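Local coordinates for protein HTLV-2 integrase catalytic core domain (Human T-cell leukemia virus 2, PDB 6QBT) that forms the catalytic core of a deltaretroviral integrase, the RNase H-like domain that binds magnesium and probably helps join viral DNA to host DNA, at residues 76-79 with 80-84. Residues are numbered along the deposited sequence; the frame is centred on the assembly and turned at random.
Sequences LSQE and FQEFC
Ser77 caps the start of helix 78-86: its OG accepts the backbone N-H of Phe80 at 3.2 Å. With chi1 at 62°, the hydroxyl sits between the serine's own N and carbonyl carbon and faces the first turn. The same OG donates to Ala74 O, so it is held both by the helix start and by the short helix 73-76. The carbonyl of Ser77 opens the helical ladder, taking Gln81 N at 3.0 Å in a nearly straight bond.

On the exposed side, Gln78, the first residue of the helix, reaches out as an extended chain, CG anti to the backbone N (chi1 -162°), and its NE2 donates to OE2 of Glu82, one turn on, at 3.1 Å. OE2 is met on its syn side but 33° out of the carboxylate plane, and the two flat groups stand almost perpendicular. Gln81, bent at chi2, turns back alongside Leu76, with NE2 3.5 Å from Leu76 CA.

The rings of Phe80 and Phe83 are buried on another side of the helix: Phe80 meets His91 edge-to-face and packs on Ile67, while Phe83 touches Leu55 and Leu142 of a second subunit. The helix is thus amphipathic. Its first turn is held by the serine cap and backbone ladder; the added i to i+4 amide-carboxylate hydrogen bond would probably help stabilise Glu82's negative charge.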
ATOM      1  N   LEU A  76     -23.403   6.039 -14.845  1.00 37.51           N
ATOM      2  CA  LEU A  76     -24.848   6.173 -14.693  1.00 39.54           C
ATOM      3  C   LEU A  76     -25.579   4.889 -14.277  1.00 39.27           C
ATOM      4  O   LEU A  76     -26.779   4.930 -13.986  1.00 39.22           O
ATOM      5  CB  LEU A  76     -25.450   6.707 -15.996  1.00 42.32           C
ATOM      6  CG  LEU A  76     -24.909   8.076 -16.465  1.00 43.56           C
ATOM      7  CD1 LEU A  76     -25.654   8.528 -17.716  1.00 43.02           C
ATOM      8  CD2 LEU A  76     -24.996   9.146 -15.384  1.00 42.92           C
ATOM      9  N   SER A  77     -24.866   3.766 -14.243  1.00 38.07           N
ATOM     10  CA  SER A  77     -25.415   2.493 -13.767  1.00 37.70           C
ATOM     11  C   SER A  77     -26.045   2.577 -12.383  1.00 37.95           C
ATOM     12  O   SER A  77     -25.623   3.357 -11.519  1.00 36.79           O
ATOM     13  CB  SER A  77     -24.328   1.401 -13.731  1.00 36.44           C
ATOM     14  OG  SER A  77     -23.286   1.730 -12.828  1.00 36.04           O
ATOM     15  N   GLN A  78     -27.030   1.722 -12.172  1.00 39.29           N
ATOM     16  CA  GLN A  78     -27.672   1.626 -10.881  1.00 42.49           C
ATOM     17  C   GLN A  78     -26.685   1.194  -9.800  1.00 41.65           C
ATOM     18  O   GLN A  78     -26.814   1.641  -8.665  1.00 42.20           O
ATOM     19  CB  GLN A  78     -28.863   0.676 -10.937  1.00 44.80           C
ATOM     20  CG  GLN A  78     -29.818   0.845  -9.773  1.00 48.30           C
ATOM     21  CD  GLN A  78     -31.120   0.091  -9.979  1.00 54.78           C
ATOM     22  OE1 GLN A  78     -31.594  -0.062 -11.109  1.00 58.98           O
ATOM     23  NE2 GLN A  78     -31.711  -0.386  -8.884  1.00 59.25           N
ATOM     24  N   GLU A  79     -25.701   0.367 -10.169  1.00 41.26           N
ATOM     25  CA  GLU A  79     -24.651  -0.093  -9.247  1.00 41.79           C
ATOM     26  C   GLU A  79     -23.793   1.074  -8.754  1.00 39.16           C
ATOM     27  O   GLU A  79     -23.564   1.194  -7.554  1.00 36.19           O
ATOM     28  CB  GLU A  79     -23.727  -1.150  -9.882  1.00 45.64           C
ATOM     29  CG  GLU A  79     -24.352  -2.526 -10.074  1.00 49.78           C
ATOM     30  CD  GLU A  79     -25.251  -2.646 -11.303  1.00 52.97           C
ATOM     31  OE1 GLU A  79     -25.578  -1.613 -11.948  1.00 55.09           O
ATOM     32  OE2 GLU A  79     -25.635  -3.792 -11.625  1.00 56.69           O
ATOM     33  N   PHE A  80     -23.322   1.920  -9.671  1.00 37.85           N
ATOM     34  CA  PHE A  80     -22.503   3.091  -9.278  1.00 38.67           C
ATOM     35  C   PHE A  80     -23.322   4.151  -8.518  1.00 38.83           C
ATOM     36  O   PHE A  80     -22.820   4.706  -7.544  1.00 39.41           O
ATOM     37  CB  PHE A  80     -21.765   3.707 -10.477  1.00 37.91           C
ATOM     38  CG  PHE A  80     -20.700   4.716 -10.102  1.00 38.65           C
ATOM     39  CD1 PHE A  80     -19.428   4.307  -9.732  1.00 38.67           C
ATOM     40  CD2 PHE A  80     -20.970   6.087 -10.143  1.00 39.99           C
ATOM     41  CE1 PHE A  80     -18.434   5.240  -9.403  1.00 40.86           C
ATOM     42  CE2 PHE A  80     -19.994   7.018  -9.798  1.00 40.43           C
ATOM     43  CZ  PHE A  80     -18.717   6.596  -9.431  1.00 38.65           C
ATOM     44  N   GLN A  81     -24.574   4.414  -8.912  1.00 39.34           N
ATOM     45  CA  GLN A  81     -25.387   5.356  -8.136  1.00 41.03           C
ATOM     46  C   GLN A  81     -25.675   4.816  -6.733  1.00 38.82           C
ATOM     47  O   GLN A  81     -25.620   5.559  -5.761  1.00 37.20           O
ATOM     48  CB  GLN A  81     -26.709   5.719  -8.829  1.00 46.65           C
ATOM     49  CG  GLN A  81     -26.601   6.334 -10.232  1.00 52.07           C
ATOM     50  CD  GLN A  81     -25.696   7.561 -10.346  1.00 55.49           C
ATOM     51  OE1 GLN A  81     -25.610   8.403  -9.441  1.00 56.29           O
ATOM     52  NE2 GLN A  81     -25.024   7.673 -11.488  1.00 58.77           N
ATOM     53  N   GLU A  82     -25.974   3.529  -6.617  1.00 38.12           N
ATOM     54  CA  GLU A  82     -26.217   2.941  -5.290  1.00 39.36           C
ATOM     55  C   GLU A  82     -24.982   3.037  -4.387  1.00 37.57           C
ATOM     56  O   GLU A  82     -25.100   3.318  -3.202  1.00 35.30           O
ATOM     57  CB  GLU A  82     -26.687   1.489  -5.400  1.00 41.22           C
ATOM     58  CG  GLU A  82     -28.169   1.374  -5.717  1.00 47.49           C
ATOM     59  CD  GLU A  82     -28.623  -0.042  -6.074  1.00 50.73           C
ATOM     60  OE1 GLU A  82     -27.817  -0.992  -5.970  1.00 58.40           O
ATOM     61  OE2 GLU A  82     -29.794  -0.205  -6.473  1.00 52.60           O
ATOM     62  N   PHE A  83     -23.804   2.808  -4.970  1.00 36.29           N
ATOM     63  CA  PHE A  83     -22.546   2.914  -4.258  1.00 35.74           C
ATOM     64  C   PHE A  83     -22.389   4.332  -3.720  1.00 32.24           C
ATOM     65  O   PHE A  83     -22.188   4.534  -2.529  1.00 31.09           O
ATOM     66  CB  PHE A  83     -21.387   2.503  -5.184  1.00 36.00           C
ATOM     67  CG  PHE A  83     -20.039   2.573  -4.536  1.00 37.15           C
ATOM     68  CD1 PHE A  83     -19.327   3.778  -4.502  1.00 36.07           C
ATOM     69  CD2 PHE A  83     -19.464   1.436  -3.963  1.00 37.33           C
ATOM     70  CE1 PHE A  83     -18.077   3.839  -3.893  1.00 36.26           C
ATOM     71  CE2 PHE A  83     -18.211   1.498  -3.365  1.00 34.81           C
ATOM     72  CZ  PHE A  83     -17.522   2.698  -3.322  1.00 35.64           C
ATOM     73  N   CYS A  84     -22.548   5.311  -4.587  1.00 31.57           N
ATOM     74  CA  CYS A  84     -22.392   6.719  -4.168  1.00 33.18           C
ATOM     75  C   CYS A  84     -23.423   7.153  -3.128  1.00 31.97           C
ATOM     76  O   CYS A  84     -23.083   7.826  -2.158  1.00 30.54           O
ATOM     77  CB  CYS A  84     -22.401   7.650  -5.388  1.00 33.55           C
ATOM     78  SG  CYS A  84     -20.917   7.441  -6.399  1.00 36.10           S
TER